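Local coordinates for protein dehalogenase (Rhodospirillaceae, PDB 6A41) that probably cleaves carbon-halogen bonds of halohydrins to form epoxides, as expected of a dehalogenase built on the short-chain dehydrogenase/reductase fold, at residues S179-N184 with G209-S214; D215-T220 with L237-G242; N83-A88 with P185-P190; N12-A17 with D36-T41; V107-P112 with R153-G158. One frame throughout, in Å; residues are numbered along the deposited sequence.

Contact 1 (S179-N184 with G209-S214)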
# COMPACT_ATOMS: atom_id res chain seq x y z
N SER A 179 -14.06 -2.07 6.11
CA SER A 179 -15.37 -2.00 5.40
C SER A 179 -15.66 -0.67 4.75
O SER A 179 -15.23 0.38 5.19
CB SER A 179 -16.53 -2.28 6.37
OG SER A 179 -17.75 -2.61 5.70
N ASN A 180 -16.42 -0.71 3.66
CA ASN A 180 -17.15 0.49 3.21
C ASN A 180 -18.31 0.00 2.29
O ASN A 180 -18.27 -1.04 1.70
CB ASN A 180 -16.23 1.50 2.41
CG ASN A 180 -16.70 3.03 2.48
OD1 ASN A 180 -16.03 3.93 1.89
ND2 ASN A 180 -17.78 3.29 3.11
N TYR A 181 -19.36 0.82 2.20
CA TYR A 181 -20.53 0.56 1.40
C TYR A 181 -21.23 -0.73 1.76
O TYR A 181 -21.75 -1.37 0.83
CB TYR A 181 -20.16 0.60 -0.12
CG TYR A 181 -19.67 1.96 -0.48
CD1 TYR A 181 -20.57 2.98 -0.55
CD2 TYR A 181 -18.35 2.24 -0.77
CE1 TYR A 181 -20.21 4.26 -0.84
CE2 TYR A 181 -17.93 3.51 -1.04
CZ TYR A 181 -18.87 4.55 -1.11
OH TYR A 181 -18.51 5.89 -1.35
N VAL A 182 -21.22 -1.14 3.05
CA VAL A 182 -21.90 -2.32 3.53
C VAL A 182 -23.14 -1.85 4.29
O VAL A 182 -23.01 -0.99 5.19
CB VAL A 182 -21.08 -3.18 4.45
CG1 VAL A 182 -21.93 -4.36 4.97
CG2 VAL A 182 -19.83 -3.67 3.76
N GLU A 183 -24.31 -2.37 3.89
CA GLU A 183 -25.58 -2.08 4.61
C GLU A 183 -25.32 -2.29 6.08
O GLU A 183 -24.96 -3.39 6.50
CB GLU A 183 -26.69 -2.99 4.16
CG GLU A 183 -26.98 -2.77 2.69
CD GLU A 183 -28.00 -3.78 2.11
OE1 GLU A 183 -28.48 -4.67 2.85
OE2 GLU A 183 -28.30 -3.67 0.91
N ASN A 184 -25.53 -1.24 6.87
CA ASN A 184 -25.34 -1.29 8.27
C ASN A 184 -25.92 -0.12 8.93
O ASN A 184 -26.02 0.93 8.30
CB ASN A 184 -23.87 -1.51 8.63
CG ASN A 184 -23.01 -0.29 8.61
OD1 ASN A 184 -23.07 0.50 9.57
ND2 ASN A 184 -22.06 -0.21 7.63
N GLY A 209 -20.83 -2.49 -8.27
CA GLY A 209 -22.09 -1.81 -8.68
C GLY A 209 -23.23 -2.01 -7.72
O GLY A 209 -24.38 -1.83 -8.11
N ARG A 210 -22.96 -2.28 -6.44
CA ARG A 210 -23.98 -2.54 -5.44
C ARG A 210 -23.39 -2.33 -4.05
O ARG A 210 -22.18 -2.35 -3.91
CB ARG A 210 -24.54 -3.99 -5.57
CG ARG A 210 -23.47 -5.03 -5.12
CD ARG A 210 -24.01 -6.40 -5.00
NE ARG A 210 -23.00 -7.40 -4.69
CZ ARG A 210 -22.65 -7.83 -3.50
NH1 ARG A 210 -23.18 -7.38 -2.32
NH2 ARG A 210 -21.73 -8.77 -3.51
N LEU A 211 -24.24 -2.17 -3.02
CA LEU A 211 -23.78 -2.23 -1.63
C LEU A 211 -23.63 -3.63 -1.14
O LEU A 211 -24.22 -4.57 -1.68
CB LEU A 211 -24.73 -1.50 -0.68
CG LEU A 211 -24.99 -0.06 -0.89
CD1 LEU A 211 -25.66 0.58 0.33
CD2 LEU A 211 -23.83 0.80 -1.23
N GLY A 212 -22.78 -3.80 -0.14
CA GLY A 212 -22.52 -5.06 0.41
C GLY A 212 -23.52 -5.40 1.47
O GLY A 212 -24.29 -4.56 1.97
N LYS A 213 -23.64 -6.69 1.70
CA LYS A 213 -24.53 -7.25 2.69
C LYS A 213 -23.88 -7.40 4.04
O LYS A 213 -22.67 -7.72 4.16
CB LYS A 213 -25.04 -8.62 2.22
CG LYS A 213 -25.90 -8.40 0.98
CD LYS A 213 -26.65 -9.64 0.60
CE LYS A 213 -25.74 -10.86 0.46
NZ LYS A 213 -26.26 -11.72 -0.69
N SER A 214 -24.70 -7.22 5.09
CA SER A 214 -24.14 -7.31 6.43
C SER A 214 -23.63 -8.79 6.62
O SER A 214 -22.60 -8.95 7.30
CB SER A 214 -25.15 -6.95 7.55
OG SER A 214 -26.14 -7.94 7.46
O HOH W 1 -27.39 -6.53 4.76
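A single parallel beta bridge, Val182 against Gly212, joins the loop after strand 172-179 to the loop that leads into helix 214-225. Gly212 uses both of its backbone polar groups. Its N donates to Tyr181 O at 2.8 Å, nearly straight at 168° and in the carbonyl plane, while its O accepts from Glu183 N at 2.9 Å, here with the donor 38° out of the carbonyl plane. The backbones come close enough that a CB on Gly212 would lie tight against Val182 CG2. Val182 CG1 instead rests on the backbone of the next residue, 3.5 Å from Lys213 O. Beside the bridge, Leu211 CD2 packs obliquely on the aromatic side chain, 3.8 Å from Tyr181 CB. The CG of Glu183 turns back beside its own N (chi1 -63°) and sits 3.3 Å from Gly212 O; from there the extended chain carries OE1 to a water that donates to it at 2.9 Å and accepts from Ser214 N at 2.8 Å. That water thus links the carboxylate to the first turn of helix 214-225, just after the N-cap Lys213. Phe231 of the second subunit packs on Tyr181 and Val182. The bridge ties together two loops beyond the C-terminal end of a Rossmann-type parallel sheet, the end at which short-chain dehydrogenase/reductase relatives, halohydrin dehalogenases included, form their active site.

Contact 2 (D215-T220 with L237-G242)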
# COMPACT_ATOMS: atom_id res chain seq x y z
N ASP A 215 -24.29 -9.79 6.02
CA ASP A 215 -23.79 -11.16 5.97
C ASP A 215 -22.44 -11.45 5.30
O ASP A 215 -21.78 -12.44 5.67
CB ASP A 215 -24.82 -12.08 5.44
CG ASP A 215 -25.95 -12.29 6.51
OD1 ASP A 215 -25.88 -11.81 7.70
OD2 ASP A 215 -26.91 -12.94 6.15
N GLU A 216 -22.09 -10.58 4.34
CA GLU A 216 -20.79 -10.63 3.65
C GLU A 216 -19.70 -10.12 4.57
O GLU A 216 -18.62 -10.76 4.71
CB GLU A 216 -20.75 -9.84 2.32
CG GLU A 216 -21.51 -10.53 1.23
CD GLU A 216 -21.92 -9.65 0.00
OE1 GLU A 216 -22.16 -8.45 0.11
OE2 GLU A 216 -21.99 -10.26 -1.09
N LEU A 217 -19.98 -8.96 5.16
CA LEU A 217 -19.02 -8.44 6.22
C LEU A 217 -18.90 -9.44 7.35
O LEU A 217 -17.77 -9.73 7.80
CB LEU A 217 -19.47 -7.10 6.69
CG LEU A 217 -18.58 -6.36 7.69
CD1 LEU A 217 -17.19 -6.29 7.27
CD2 LEU A 217 -19.08 -4.96 7.90
N GLY A 218 -20.06 -9.97 7.80
CA GLY A 218 -20.01 -11.00 8.87
C GLY A 218 -19.17 -12.27 8.50
O GLY A 218 -18.36 -12.78 9.32
N ALA A 219 -19.35 -12.75 7.28
CA ALA A 219 -18.64 -13.90 6.82
C ALA A 219 -17.11 -13.60 6.74
O ALA A 219 -16.29 -14.50 7.03
CB ALA A 219 -19.11 -14.47 5.44
N THR A 220 -16.76 -12.40 6.33
CA THR A 220 -15.34 -11.99 6.34
C THR A 220 -14.70 -11.99 7.68
O THR A 220 -13.60 -12.50 7.89
CB THR A 220 -15.18 -10.68 5.54
OG1 THR A 220 -15.73 -10.87 4.19
CG2 THR A 220 -13.77 -10.36 5.45
N LEU A 237 -7.93 -5.92 5.62
CA LEU A 237 -8.61 -6.55 4.50
C LEU A 237 -9.75 -5.63 4.03
O LEU A 237 -10.81 -5.49 4.68
CB LEU A 237 -9.11 -7.90 4.90
CG LEU A 237 -10.01 -8.74 4.05
CD1 LEU A 237 -9.56 -8.64 2.67
CD2 LEU A 237 -9.98 -10.20 4.56
N PRO A 238 -9.57 -4.98 2.86
CA PRO A 238 -10.64 -4.16 2.29
C PRO A 238 -11.88 -4.93 1.88
O PRO A 238 -11.80 -6.03 1.28
CB PRO A 238 -9.99 -3.47 1.10
CG PRO A 238 -8.56 -3.82 1.31
CD PRO A 238 -8.48 -5.12 1.93
N HIS A 239 -13.01 -4.41 2.32
CA HIS A 239 -14.30 -5.05 2.12
C HIS A 239 -15.28 -3.97 1.72
O HIS A 239 -16.10 -3.57 2.43
CB HIS A 239 -14.72 -5.76 3.40
CG HIS A 239 -15.93 -6.59 3.24
ND1 HIS A 239 -17.19 -6.04 3.29
CD2 HIS A 239 -16.09 -7.91 3.00
CE1 HIS A 239 -18.09 -7.02 3.13
NE2 HIS A 239 -17.46 -8.16 2.98
N ALA A 240 -15.13 -3.56 0.44
CA ALA A 240 -15.82 -2.42 -0.08
C ALA A 240 -16.16 -2.54 -1.54
O ALA A 240 -16.22 -1.52 -2.21
CB ALA A 240 -14.95 -1.21 0.13
N GLY A 241 -16.41 -3.75 -2.04
CA GLY A 241 -16.85 -3.93 -3.38
C GLY A 241 -15.88 -3.50 -4.47
O GLY A 241 -16.30 -3.15 -5.54
N GLY A 242 -14.62 -3.45 -4.14
CA GLY A 242 -13.58 -2.93 -5.05
C GLY A 242 -13.26 -1.40 -4.96
O GLY A 242 -12.35 -0.94 -5.61
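This is helix-on-sheet packing in the buried core: His239, at the end of strand 237-239, points its ring into helix 215-220. The two short axes run antiparallel (167°) at 10.4 Å, as expected where a helix returns the chain to the next strand of a parallel sheet. With CG trans to the backbone N (chi1 -173°), the imidazole projects straight from the strand among Glu216, Leu217 and Thr220. Leu217 CD1 lies over one face, 4.2 Å from the centroid of the His239 ring, in a CH-pi contact displaced toward the rim. Glu216 CB meets the ring edge in its plane, 3.8 Å from His239 NE2. Thr220 comes obliquely, its OG1 3.2 Å from His239 CD2, and its methyl CG2 touches Leu237 CD2 at 3.9 Å. The hydroxyl is itself fixed: Thr220 OG1 donates to Glu216 O at 2.9 Å, and Thr220 N reaches the same oxygen from the opposite face of the carbonyl plane. A valine in place of Thr220 would probably lose this second grip on Glu216 O and set a methyl against the imidazole where the hydroxyl now lies. His239 ND1 is buried without a polar partner in the model. Leu217, Thr220 and His239 all also touch Val177, so the contact fills the wedge between helix 214-225 and the adjoining strands 172-179 and 236-239, while Phe223 of the second subunit packs on Thr220.

Contact 3 (N83-A88 with P185-P190)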
# COMPACT_ATOMS: atom_id res chain seq x y z
N ASN A 83 -15.78 -4.23 17.27
CA ASN A 83 -16.75 -3.66 16.40
C ASN A 83 -17.04 -2.23 16.89
O ASN A 83 -17.77 -2.00 17.80
CB ASN A 83 -17.96 -4.56 16.38
CG ASN A 83 -19.11 -3.99 15.60
OD1 ASN A 83 -18.99 -3.71 14.39
ND2 ASN A 83 -20.23 -3.83 16.25
N ASP A 84 -16.30 -1.28 16.33
CA ASP A 84 -16.23 0.09 16.81
C ASP A 84 -16.72 1.03 15.71
O ASP A 84 -16.36 0.87 14.53
CB ASP A 84 -14.77 0.42 17.23
CG ASP A 84 -14.23 -0.65 18.16
OD1 ASP A 84 -14.71 -0.73 19.29
OD2 ASP A 84 -13.37 -1.46 17.70
N ALA A 85 -17.59 1.97 16.11
CA ALA A 85 -18.20 2.91 15.19
C ALA A 85 -18.61 4.21 15.87
O ALA A 85 -19.29 4.16 16.84
CB ALA A 85 -19.38 2.33 14.51
N TYR A 86 -18.06 5.31 15.34
CA TYR A 86 -18.40 6.69 15.67
C TYR A 86 -18.91 7.37 14.37
O TYR A 86 -18.45 6.96 13.27
CB TYR A 86 -17.13 7.43 16.22
CG TYR A 86 -17.35 8.86 16.67
CD1 TYR A 86 -17.85 9.18 17.93
CD2 TYR A 86 -17.15 9.91 15.78
CE1 TYR A 86 -18.11 10.51 18.33
CE2 TYR A 86 -17.36 11.25 16.15
CZ TYR A 86 -17.82 11.53 17.42
OH TYR A 86 -18.03 12.84 17.70
N PRO A 87 -19.85 8.32 14.45
CA PRO A 87 -20.40 8.88 13.21
C PRO A 87 -19.34 9.54 12.32
O PRO A 87 -18.37 10.09 12.86
CB PRO A 87 -21.42 9.92 13.66
CG PRO A 87 -21.75 9.52 15.05
CD PRO A 87 -20.57 8.81 15.65
N ALA A 88 -19.49 9.38 11.01
CA ALA A 88 -18.65 10.06 10.10
C ALA A 88 -19.29 11.45 9.95
O ALA A 88 -20.26 11.61 9.19
CB ALA A 88 -18.62 9.33 8.80
N PRO A 185 -26.18 -0.24 10.22
CA PRO A 185 -26.91 0.87 10.81
C PRO A 185 -26.18 2.16 11.02
O PRO A 185 -26.84 3.19 11.18
CB PRO A 185 -27.43 0.27 12.12
CG PRO A 185 -26.46 -0.79 12.46
CD PRO A 185 -26.11 -1.40 11.16
N ASP A 186 -24.85 2.14 11.06
CA ASP A 186 -24.01 3.31 11.34
C ASP A 186 -23.72 4.20 10.12
O ASP A 186 -23.88 5.42 10.17
CB ASP A 186 -22.73 2.89 12.08
CG ASP A 186 -23.07 2.53 13.48
OD1 ASP A 186 -23.60 1.39 13.73
OD2 ASP A 186 -22.99 3.44 14.33
N TYR A 187 -23.33 3.56 9.03
CA TYR A 187 -22.87 4.26 7.85
C TYR A 187 -23.81 4.12 6.64
O TYR A 187 -23.73 4.98 5.76
CB TYR A 187 -21.44 3.77 7.53
CG TYR A 187 -20.51 4.00 8.74
CD1 TYR A 187 -20.36 5.24 9.28
CD2 TYR A 187 -19.92 2.96 9.37
CE1 TYR A 187 -19.63 5.43 10.48
CE2 TYR A 187 -19.12 3.12 10.52
CZ TYR A 187 -18.93 4.35 11.02
OH TYR A 187 -18.22 4.51 12.23
N PHE A 188 -24.57 2.99 6.51
CA PHE A 188 -25.42 2.75 5.32
C PHE A 188 -26.78 2.26 5.81
O PHE A 188 -27.10 1.11 5.62
CB PHE A 188 -24.73 1.81 4.29
CG PHE A 188 -23.48 2.40 3.77
CD1 PHE A 188 -23.54 3.33 2.75
CD2 PHE A 188 -22.25 2.16 4.47
CE1 PHE A 188 -22.36 4.03 2.38
CE2 PHE A 188 -21.10 2.82 4.12
CZ PHE A 188 -21.16 3.75 3.04
N PRO A 189 -27.49 3.11 6.49
CA PRO A 189 -28.71 2.68 7.13
C PRO A 189 -29.88 2.67 6.16
O PRO A 189 -29.74 3.17 5.05
CB PRO A 189 -28.94 3.75 8.23
CG PRO A 189 -28.40 4.99 7.62
CD PRO A 189 -27.14 4.51 6.88
N PRO A 190 -31.03 2.16 6.61
CA PRO A 190 -32.18 2.00 5.68
C PRO A 190 -32.58 3.27 5.07
O PRO A 190 -32.95 3.26 3.89
CB PRO A 190 -33.29 1.37 6.55
CG PRO A 190 -32.45 0.64 7.59
CD PRO A 190 -31.35 1.60 7.93
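Tyr187 OH donates to Tyr86 O at 2.7 Å, the shortest bond between the two loops. The hydroxyl approaches from above the carbonyl plane, 35° out of it, whereas seen from the phenol the same oxygen lies at the ring edge in the plane, 3.4 Å from Tyr187 CE1. Ala88 N follows it along that edge at 4.0 Å from Tyr187 CE1, so the backbone of 86-88 wraps the rim of the ring. Ala85 adds its methyl from an oblique side, 3.4 Å from Tyr187 OH. One face of the phenol is covered within its own loop by Asp186 CB, 3.8 Å above the centre of the Tyr187 ring. The first torsion of Tyr187 (chi1 -57°) sets the ring trans to its carbonyl carbon and sends the hydroxyl across to the other loop, where Arg153 NH2 makes a further, weak bond to it. Asp186 touches Ala85 CB at 3.8 Å through OD2, but its carboxylate is held chiefly from another loop, by Phe16 N and Lys15 NZ. Phe16 also meets the Tyr187 ring edge-to-face. The loop after strand 79-83 lies against helix 98-126 through the Tyr86 ring and against helix 147-158 through Ala85 and Ala88; Tyr187 joins it to the segment leading from strand 172-179 to helix 190-193.

Contact 4 (N12-A17 with D36-T41)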
# COMPACT_ATOMS: atom_id res chain seq x y z
N ASN A 12 -20.06 -3.88 20.98
CA ASN A 12 -21.03 -2.92 20.43
C ASN A 12 -21.94 -3.56 19.42
O ASN A 12 -22.16 -3.04 18.29
CB ASN A 12 -20.25 -1.73 19.91
CG ASN A 12 -19.32 -1.10 20.92
OD1 ASN A 12 -19.77 -0.60 21.97
ND2 ASN A 12 -18.04 -1.20 20.69
N VAL A 13 -22.53 -4.69 19.80
CA VAL A 13 -23.17 -5.55 18.82
C VAL A 13 -24.39 -4.96 18.11
O VAL A 13 -24.76 -5.43 17.00
CB VAL A 13 -23.56 -6.91 19.43
CG1 VAL A 13 -24.85 -6.86 20.21
CG2 VAL A 13 -23.60 -8.01 18.41
N GLU A 14 -24.98 -3.94 18.71
CA GLU A 14 -26.03 -3.23 18.07
C GLU A 14 -25.58 -2.27 17.04
O GLU A 14 -26.42 -1.78 16.33
CB GLU A 14 -26.99 -2.50 19.11
CG GLU A 14 -27.72 -3.46 19.99
CD GLU A 14 -28.60 -4.38 19.19
OE1 GLU A 14 -29.48 -3.91 18.42
OE2 GLU A 14 -28.46 -5.62 19.32
N LYS A 15 -24.30 -2.03 16.86
CA LYS A 15 -23.80 -1.14 15.81
C LYS A 15 -23.14 -1.94 14.72
O LYS A 15 -22.74 -3.09 14.92
CB LYS A 15 -22.71 -0.25 16.38
CG LYS A 15 -23.29 0.81 17.31
CD LYS A 15 -22.19 1.52 18.02
CE LYS A 15 -21.84 2.85 17.43
NZ LYS A 15 -22.93 3.84 17.34
N PHE A 16 -22.98 -1.26 13.61
CA PHE A 16 -22.02 -1.61 12.52
C PHE A 16 -22.11 -3.11 12.15
O PHE A 16 -23.15 -3.53 11.66
CB PHE A 16 -20.59 -1.20 13.03
CG PHE A 16 -19.52 -1.05 11.94
CD1 PHE A 16 -19.83 -0.96 10.56
CD2 PHE A 16 -18.22 -0.90 12.32
CE1 PHE A 16 -18.85 -0.83 9.62
CE2 PHE A 16 -17.24 -0.69 11.39
CZ PHE A 16 -17.53 -0.63 10.06
N ALA A 17 -21.08 -3.92 12.39
CA ALA A 17 -21.06 -5.28 11.87
C ALA A 17 -21.59 -6.31 12.87
O ALA A 17 -21.52 -7.54 12.64
CB ALA A 17 -19.66 -5.67 11.50
N ASP A 36 -22.90 -4.79 24.55
CA ASP A 36 -23.45 -3.58 24.01
C ASP A 36 -23.72 -2.61 25.19
O ASP A 36 -24.19 -3.05 26.22
CB ASP A 36 -24.73 -3.83 23.15
CG ASP A 36 -25.16 -2.60 22.34
OD1 ASP A 36 -24.54 -2.40 21.22
OD2 ASP A 36 -26.08 -1.81 22.86
N PRO A 37 -23.55 -1.30 24.97
CA PRO A 37 -23.97 -0.38 26.02
C PRO A 37 -25.39 -0.49 26.44
O PRO A 37 -25.72 -0.09 27.52
CB PRO A 37 -23.81 1.02 25.39
CG PRO A 37 -22.80 0.78 24.38
CD PRO A 37 -23.01 -0.57 23.82
N SER A 38 -26.26 -1.01 25.61
CA SER A 38 -27.65 -1.18 26.00
C SER A 38 -27.93 -2.39 26.84
O SER A 38 -28.96 -2.46 27.45
CB SER A 38 -28.55 -1.23 24.80
OG SER A 38 -28.47 -2.40 24.04
N PHE A 39 -27.00 -3.34 26.90
CA PHE A 39 -27.18 -4.59 27.58
C PHE A 39 -27.16 -4.53 29.15
O PHE A 39 -27.31 -5.58 29.78
CB PHE A 39 -26.21 -5.66 27.07
CG PHE A 39 -26.46 -6.11 25.65
CD1 PHE A 39 -27.57 -5.69 24.92
CD2 PHE A 39 -25.60 -6.95 25.04
CE1 PHE A 39 -27.81 -6.14 23.67
CE2 PHE A 39 -25.83 -7.35 23.74
CZ PHE A 39 -26.94 -7.00 23.09
N ASP A 40 -27.00 -3.37 29.78
CA ASP A 40 -27.40 -3.25 31.20
C ASP A 40 -28.91 -3.37 31.36
O ASP A 40 -29.39 -3.59 32.48
CB ASP A 40 -26.83 -2.00 31.91
CG ASP A 40 -27.15 -0.72 31.22
OD1 ASP A 40 -27.81 -0.69 30.13
OD2 ASP A 40 -26.65 0.30 31.80
N THR A 41 -29.65 -3.27 30.27
CA THR A 41 -31.09 -3.40 30.31
C THR A 41 -31.59 -4.80 29.89
O THR A 41 -31.35 -5.21 28.79
CB THR A 41 -31.68 -2.36 29.44
OG1 THR A 41 -31.15 -1.10 29.86
CG2 THR A 41 -33.14 -2.37 29.46
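Its CG trans to the backbone N (chi1 -169°), Asp36 swings its carboxylate up to the type I turn Asn12-Lys15, where OD1 accepts from Glu14 N at 3.0 Å. The N-H meets that oxygen from above the carboxylate plane, 51° out of it, and Glu14 CB follows at 3.2 Å from Asp36 OD1. OD2 turns the other way and closes an Asx turn in its own loop: Ser38 N at 2.9 Å and Ser38 OG at 2.7 Å reach Asp36 OD2 from opposite faces. Below, the CB of Asp36 lies 3.6 Å over the centre of the Phe39 ring, while Val13 CG1 touches Phe39 CZ at 3.6 Å, the two side chains crossing at about a right angle. Asn12 OD1 rests 3.7 Å from Pro37 CD, while its amide nitrogen is bonded to Asn83 O. An alanine at Asp36 is likely to leave Glu14 N without its acceptor and to undo the Asx turn, freeing the Ser38 hydroxyl to rotate. One carboxylate therefore serves both loops, its two oxygens sharing three donors, which probably favours the ionised state; the acid of Glu14 turns instead to His19 NE2, its OE2 5.4 Å from Asp36 OD1.

Contact 5 (V107-P112 with R153-G158)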
# COMPACT_ATOMS: atom_id res chain seq x y z
N VAL A 107 -13.29 6.62 20.40
CA VAL A 107 -14.16 5.51 20.09
C VAL A 107 -13.50 4.47 19.16
O VAL A 107 -13.72 3.28 19.32
CB VAL A 107 -15.50 6.04 19.57
CG1 VAL A 107 -16.34 4.89 19.04
CG2 VAL A 107 -16.25 6.86 20.63
N MSE A 108 -12.66 4.90 18.20
CA MSE A 108 -12.25 4.09 17.12
C MSE A 108 -10.80 3.62 17.29
O MSE A 108 -10.39 2.73 16.55
CB MSE A 108 -12.52 4.69 15.68
CG MSE A 108 -14.05 4.77 15.56
SE MSE A 108 -14.64 5.37 13.81
CE MSE A 108 -13.91 7.22 13.86
N ALA A 109 -10.02 4.22 18.19
CA ALA A 109 -8.69 3.79 18.36
C ALA A 109 -8.39 3.48 19.83
O ALA A 109 -7.90 2.39 20.15
CB ALA A 109 -7.69 4.77 17.75
N VAL A 110 -8.70 4.40 20.73
CA VAL A 110 -8.32 4.19 22.16
C VAL A 110 -9.17 3.08 22.78
O VAL A 110 -8.58 2.17 23.40
CB VAL A 110 -8.44 5.48 22.98
CG1 VAL A 110 -8.17 5.21 24.48
CG2 VAL A 110 -7.56 6.52 22.42
N ALA A 111 -10.50 3.10 22.58
CA ALA A 111 -11.38 2.07 23.15
C ALA A 111 -11.06 0.60 22.72
O ALA A 111 -10.89 -0.25 23.63
CB ALA A 111 -12.90 2.42 22.98
N PRO A 112 -10.82 0.34 21.41
CA PRO A 112 -10.46 -1.00 20.99
C PRO A 112 -9.07 -1.37 21.48
O PRO A 112 -8.87 -2.56 21.77
CB PRO A 112 -10.66 -1.02 19.48
CG PRO A 112 -10.66 0.42 19.15
CD PRO A 112 -11.18 1.18 20.27
N ARG A 153 -10.12 6.37 11.79
CA ARG A 153 -10.11 4.99 11.24
C ARG A 153 -8.69 4.59 10.91
O ARG A 153 -8.30 3.47 11.09
CB ARG A 153 -10.92 4.93 9.98
CG ARG A 153 -12.41 4.95 10.27
CD ARG A 153 -12.86 3.74 11.06
NE ARG A 153 -14.29 3.53 11.18
CZ ARG A 153 -14.81 2.62 12.01
NH1 ARG A 153 -14.07 1.91 12.86
NH2 ARG A 153 -16.09 2.47 12.04
N ALA A 154 -7.92 5.52 10.35
CA ALA A 154 -6.49 5.22 10.10
C ALA A 154 -5.76 4.83 11.42
O ALA A 154 -4.87 4.03 11.37
CB ALA A 154 -5.78 6.39 9.47
N ALA A 155 -6.07 5.52 12.52
CA ALA A 155 -5.43 5.23 13.83
C ALA A 155 -5.76 3.82 14.24
O ALA A 155 -4.89 3.08 14.70
CB ALA A 155 -5.86 6.21 14.91
N GLY A 156 -7.00 3.45 14.01
CA GLY A 156 -7.46 2.09 14.30
C GLY A 156 -6.67 1.08 13.49
O GLY A 156 -6.12 0.08 14.03
N ASN A 157 -6.69 1.27 12.17
CA ASN A 157 -5.97 0.39 11.28
C ASN A 157 -4.48 0.32 11.67
O ASN A 157 -3.83 -0.67 11.47
CB ASN A 157 -6.10 0.82 9.80
CG ASN A 157 -7.49 0.60 9.25
OD1 ASN A 157 -8.33 -0.06 9.87
ND2 ASN A 157 -7.78 1.20 8.11
N GLY A 158 -3.96 1.43 12.11
CA GLY A 158 -2.56 1.58 12.51
C GLY A 158 -2.14 0.88 13.83
O GLY A 158 -0.93 0.74 14.02
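The guanidinium of Arg153 carries the selenium of Met108, modelled as selenomethionine, on one face: SE sits 3.2 Å above the plane, over the centre of the group. It is 3.2 Å from Arg153 NE and 3.3 Å from Arg153 CZ, and the two side chains cross at about a right angle. Nearer the backbone in the same side chain, Met108 CG lies 3.9 Å from Arg153 NH1. A bend at the end of the Met108 chain (chi3 -65°) turns the methyl aside and leaves the selenium as the atom that lies over the group. The N-H groups look elsewhere for partners: NE donates to Tyr149 OH and NH2 to Asp84 O. Further along, the contact is made by small residues. Ala109 CB meets Ala155 CB at 3.7 Å, and the CA atoms of Ala109 and Gly156 come within 4.6 Å. Gly156 CA lies 3.7 Å from Met108 O, a spot where a CB would press tightly on that oxygen. These small residues bring the axes of the two segments to 7.8 Å at 33°; Met108 and Ala109 lie within a wider pi-type turn of their helix. The third subunit packs on the same small residues, Ala155 against its own copy and Ala109 against Phe101 of that subunit, as in the four-helix interface of short-chain dehydrogenases. The Tyr149 and Arg153 spacing is consistent with the Tyr-x3-Arg pair of halohydrin dehalogenases, and the arginine is probably part of the active site. The soft, polarisable selenium over one face and the directed acceptors for NE and NH2 are likely to hold the rotation of its guanidinium.

From the N terminus, contact 4 closes first, joining the loops after strands 7-10 and 31-34 across the helix between them. Contact 3 then spans 97 residues, from the loop after strand 79-83 to the one before helix 190-193. Contact 5 is nested inside that span and pairs helices 98-126 and 147-158. Contact 1 crosses contact 3, opening before it ends and running on to helix 214-225, and contact 2 follows in series by setting that helix on strand 236-239. Phe16 of contact 4 touches contacts 1, 3 and 5, drawing loops at the C-terminal side of the sheet together. Contacts 1 and 2 meet the second subunit, contact 5 the third.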